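Local coordinates for D-aminopeptidase (Burkholderia sp. LK4, PDB 5TZB), which probably hydrolyses peptides and amides that carry N-terminal beta-amino acids or D-amino acids, as a beta-aminopeptidase of the Ntn hydrolase type, at residues C[146-150]-C[218-222]. Sequence-based numbering, arbitrary orientation.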
ATOM      1  N   MET C 146     -19.280  -1.370   6.405  1.00 18.95           N
ATOM      2  CA  MET C 146     -18.243  -1.745   7.354  1.00 17.58           C
ATOM      3  C   MET C 146     -18.911  -2.376   8.561  1.00 18.14           C
ATOM      4  O   MET C 146     -20.133  -2.316   8.684  1.00 18.48           O
ATOM      5  CB  MET C 146     -17.399  -0.528   7.726  1.00 16.83           C
ATOM      6  CG  MET C 146     -16.597   0.006   6.532  1.00 17.50           C
ATOM      7  SD  MET C 146     -15.636   1.481   6.899  1.00 23.65           S
ATOM      8  CE  MET C 146     -16.935   2.715   6.891  1.00 22.48           C
ATOM      9  N   GLU C 147     -18.125  -2.989   9.448  1.00 17.36           N
ATOM     10  CA  GLU C 147     -18.709  -3.790  10.510  1.00 17.66           C
ATOM     11  C   GLU C 147     -17.858  -3.871  11.767  1.00 17.97           C
ATOM     12  O   GLU C 147     -16.652  -3.629  11.726  1.00 17.66           O
ATOM     13  CB  GLU C 147     -18.972  -5.217  10.010  1.00 18.02           C
ATOM     14  CG  GLU C 147     -17.737  -5.955   9.488  1.00 17.51           C
ATOM     15  CD  GLU C 147     -16.826  -6.508  10.601  1.00 18.56           C
ATOM     16  OE1 GLU C 147     -17.309  -6.760  11.731  1.00 18.54           O
ATOM     17  OE2 GLU C 147     -15.621  -6.697  10.329  1.00 18.34           O
ATOM     18  N   THR C 148     -18.502  -4.219  12.876  1.00 17.97           N
ATOM     19  CA  THR C 148     -17.805  -4.726  14.056  1.00 18.56           C
ATOM     20  C   THR C 148     -18.597  -5.945  14.584  1.00 18.39           C
ATOM     21  O   THR C 148     -19.726  -6.198  14.151  1.00 18.19           O
ATOM     22  CB  THR C 148     -17.638  -3.637  15.140  1.00 19.34           C
ATOM     23  OG1 THR C 148     -18.924  -3.127  15.496  1.00 20.11           O
ATOM     24  CG2 THR C 148     -16.771  -2.469  14.615  1.00 19.41           C
ATOM     25  N   TYR C 149     -18.011  -6.694  15.509  1.00 19.28           N
ATOM     26  CA  TYR C 149     -18.543  -8.000  15.916  1.00 20.59           C
ATOM     27  C   TYR C 149     -19.335  -7.963  17.240  1.00 22.24           C
ATOM     28  O   TYR C 149     -18.751  -7.782  18.310  1.00 22.68           O
ATOM     29  CB  TYR C 149     -17.368  -8.982  16.004  1.00 21.10           C
ATOM     30  CG  TYR C 149     -17.685 -10.353  16.544  1.00 23.84           C
ATOM     31  CD1 TYR C 149     -18.223 -11.343  15.732  1.00 24.32           C
ATOM     32  CD2 TYR C 149     -17.409 -10.672  17.873  1.00 25.79           C
ATOM     33  CE1 TYR C 149     -18.509 -12.619  16.241  1.00 25.94           C
ATOM     34  CE2 TYR C 149     -17.685 -11.934  18.388  1.00 26.97           C
ATOM     35  CZ  TYR C 149     -18.231 -12.905  17.567  1.00 27.75           C
ATOM     36  OH  TYR C 149     -18.504 -14.154  18.092  1.00 29.78           O
ATOM     37  N   ASP C 150     -20.655  -8.153  17.166  1.00 22.40           N
ATOM     38  CA  ASP C 150     -21.503  -8.157  18.360  1.00 23.91           C
ATOM     39  C   ASP C 150     -21.885  -9.574  18.804  1.00 25.72           C
ATOM     40  O   ASP C 150     -22.968  -9.788  19.324  1.00 26.19           O
ATOM     41  CB  ASP C 150     -22.790  -7.334  18.138  1.00 23.10           C
ATOM     42  CG  ASP C 150     -23.571  -7.741  16.875  1.00 21.95           C
ATOM     43  OD1 ASP C 150     -23.395  -8.860  16.360  1.00 22.81           O
ATOM     44  OD2 ASP C 150     -24.403  -6.935  16.409  1.00 19.96           O
ATOM     45  N   VAL C 218     -18.209   7.069  14.731  1.00 18.26           N
ATOM     46  CA  VAL C 218     -17.542   5.794  14.971  1.00 18.02           C
ATOM     47  C   VAL C 218     -18.532   4.745  15.451  1.00 18.79           C
ATOM     48  O   VAL C 218     -19.599   5.064  15.997  1.00 18.10           O
ATOM     49  CB  VAL C 218     -16.409   5.918  16.008  1.00 17.56           C
ATOM     50  CG1 VAL C 218     -15.458   7.041  15.614  1.00 14.45           C
ATOM     51  CG2 VAL C 218     -16.995   6.146  17.407  1.00 15.47           C
ATOM     52  N   GLN C 219     -18.181   3.488  15.200  1.00 20.07           N
ATOM     53  CA  GLN C 219     -18.837   2.353  15.829  1.00 20.54           C
ATOM     54  C   GLN C 219     -17.748   1.642  16.625  1.00 20.79           C
ATOM     55  O   GLN C 219     -16.923   0.921  16.060  1.00 20.46           O
ATOM     56  CB  GLN C 219     -19.490   1.440  14.790  1.00 19.87           C
ATOM     57  CG  GLN C 219     -20.183   0.218  15.353  1.00 19.57           C
ATOM     58  CD  GLN C 219     -21.057  -0.458  14.317  1.00 19.76           C
ATOM     59  OE1 GLN C 219     -22.052   0.115  13.870  1.00 20.64           O
ATOM     60  NE2 GLN C 219     -20.688  -1.678  13.921  1.00 18.29           N
ATOM     61  N   ALA C 220     -17.723   1.911  17.930  1.00 20.56           N
ATOM     62  CA  ALA C 220     -16.624   1.511  18.804  1.00 20.25           C
ATOM     63  C   ALA C 220     -16.924   0.189  19.499  1.00 20.35           C
ATOM     64  O   ALA C 220     -17.917   0.071  20.229  1.00 19.86           O
ATOM     65  CB  ALA C 220     -16.336   2.605  19.842  1.00 21.26           C
ATOM     66  N   ASN C 221     -16.048  -0.785  19.266  1.00 20.06           N
ATOM     67  CA  ASN C 221     -16.213  -2.145  19.762  1.00 20.22           C
ATOM     68  C   ASN C 221     -14.867  -2.776  20.107  1.00 19.64           C
ATOM     69  O   ASN C 221     -14.661  -3.959  19.879  1.00 18.96           O
ATOM     70  CB  ASN C 221     -16.930  -2.989  18.703  1.00 19.78           C
ATOM     71  CG  ASN C 221     -17.412  -4.327  19.232  1.00 20.34           C
ATOM     72  OD1 ASN C 221     -18.094  -4.397  20.250  1.00 20.52           O
ATOM     73  ND2 ASN C 221     -17.047  -5.407  18.533  1.00 20.19           N
ATOM     74  N   TYR C 222     -13.947  -1.979  20.644  1.00 19.43           N
ATOM     75  CA  TYR C 222     -12.565  -2.423  20.831  1.00 19.07           C
ATOM     76  C   TYR C 222     -12.122  -2.227  22.285  1.00 20.19           C
ATOM     77  O   TYR C 222     -12.768  -1.515  23.047  1.00 20.73           O
ATOM     78  CB  TYR C 222     -11.617  -1.629  19.912  1.00 18.48           C
ATOM     79  CG  TYR C 222     -11.358  -0.274  20.526  1.00 17.51           C
ATOM     80  CD1 TYR C 222     -10.235  -0.049  21.315  1.00 15.27           C
ATOM     81  CD2 TYR C 222     -12.276   0.758  20.378  1.00 16.73           C
ATOM     82  CE1 TYR C 222     -10.036   1.169  21.949  1.00 16.33           C
ATOM     83  CE2 TYR C 222     -12.085   1.991  21.003  1.00 16.54           C
ATOM     84  CZ  TYR C 222     -10.954   2.186  21.785  1.00 16.62           C
ATOM     85  OH  TYR C 222     -10.736   3.396  22.416  1.00 16.66           O
TER
HETATM   86  O   HOH W   1     -15.201  -6.661  16.714  1.00 41.80           O
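Q219 reaches T148 with its carboxamide nitrogen: NE2 of Q219 lies 2.8 Å from OG1 of T148 and donates a hydrogen bond to it. At an N-H...O angle of 156° the bond is fairly straight, and OG1 sits only slightly out of the Q219 amide plane. The chain of Q219 can span the gap because it runs extended, with CG anti to the backbone N, and it crosses T148 at a slant. A second bond from NE2 to the backbone oxygen of T114, on strand 111-115, gives the amide nitrogen two acceptors and probably limits its rotation. The methyl CG2 of T148 rests near the backbone, 3.7 Å from O of Q219.

The next inward residue is N221. Here CB of N221 meets CB of T148 at 3.7 Å, a carbon-to-carbon contact, and M189 packs on both side chains. Beyond CB the amide divides its work. ND2 of N221 lies 2.9 Å from O of Y149 and donates to it, a bent bond (138°) in which the donor stands 46° above the carbonyl plane. ND2 of N221 also donates to the oxygen of a water at 2.9 Å, which accepts another hydrogen bond from N of Y149 and so bridges two donors that do not bond each other. OD1 accepts from the backbone N of I190, joining a third chain segment.

No backbone-to-backbone hydrogen bond links 146-150 to 218-222. Strand 144-148 pairs with 111-115 in one mixed sheet and strand 213-220 with 197-204 and 260-266 in another, so their side chains join two layers at the strand ends, consistent with the two facing sheets of the alpha-beta-beta-alpha sandwich of the DmpA-like S58 peptidases, which resembles that of Ntn hydrolases.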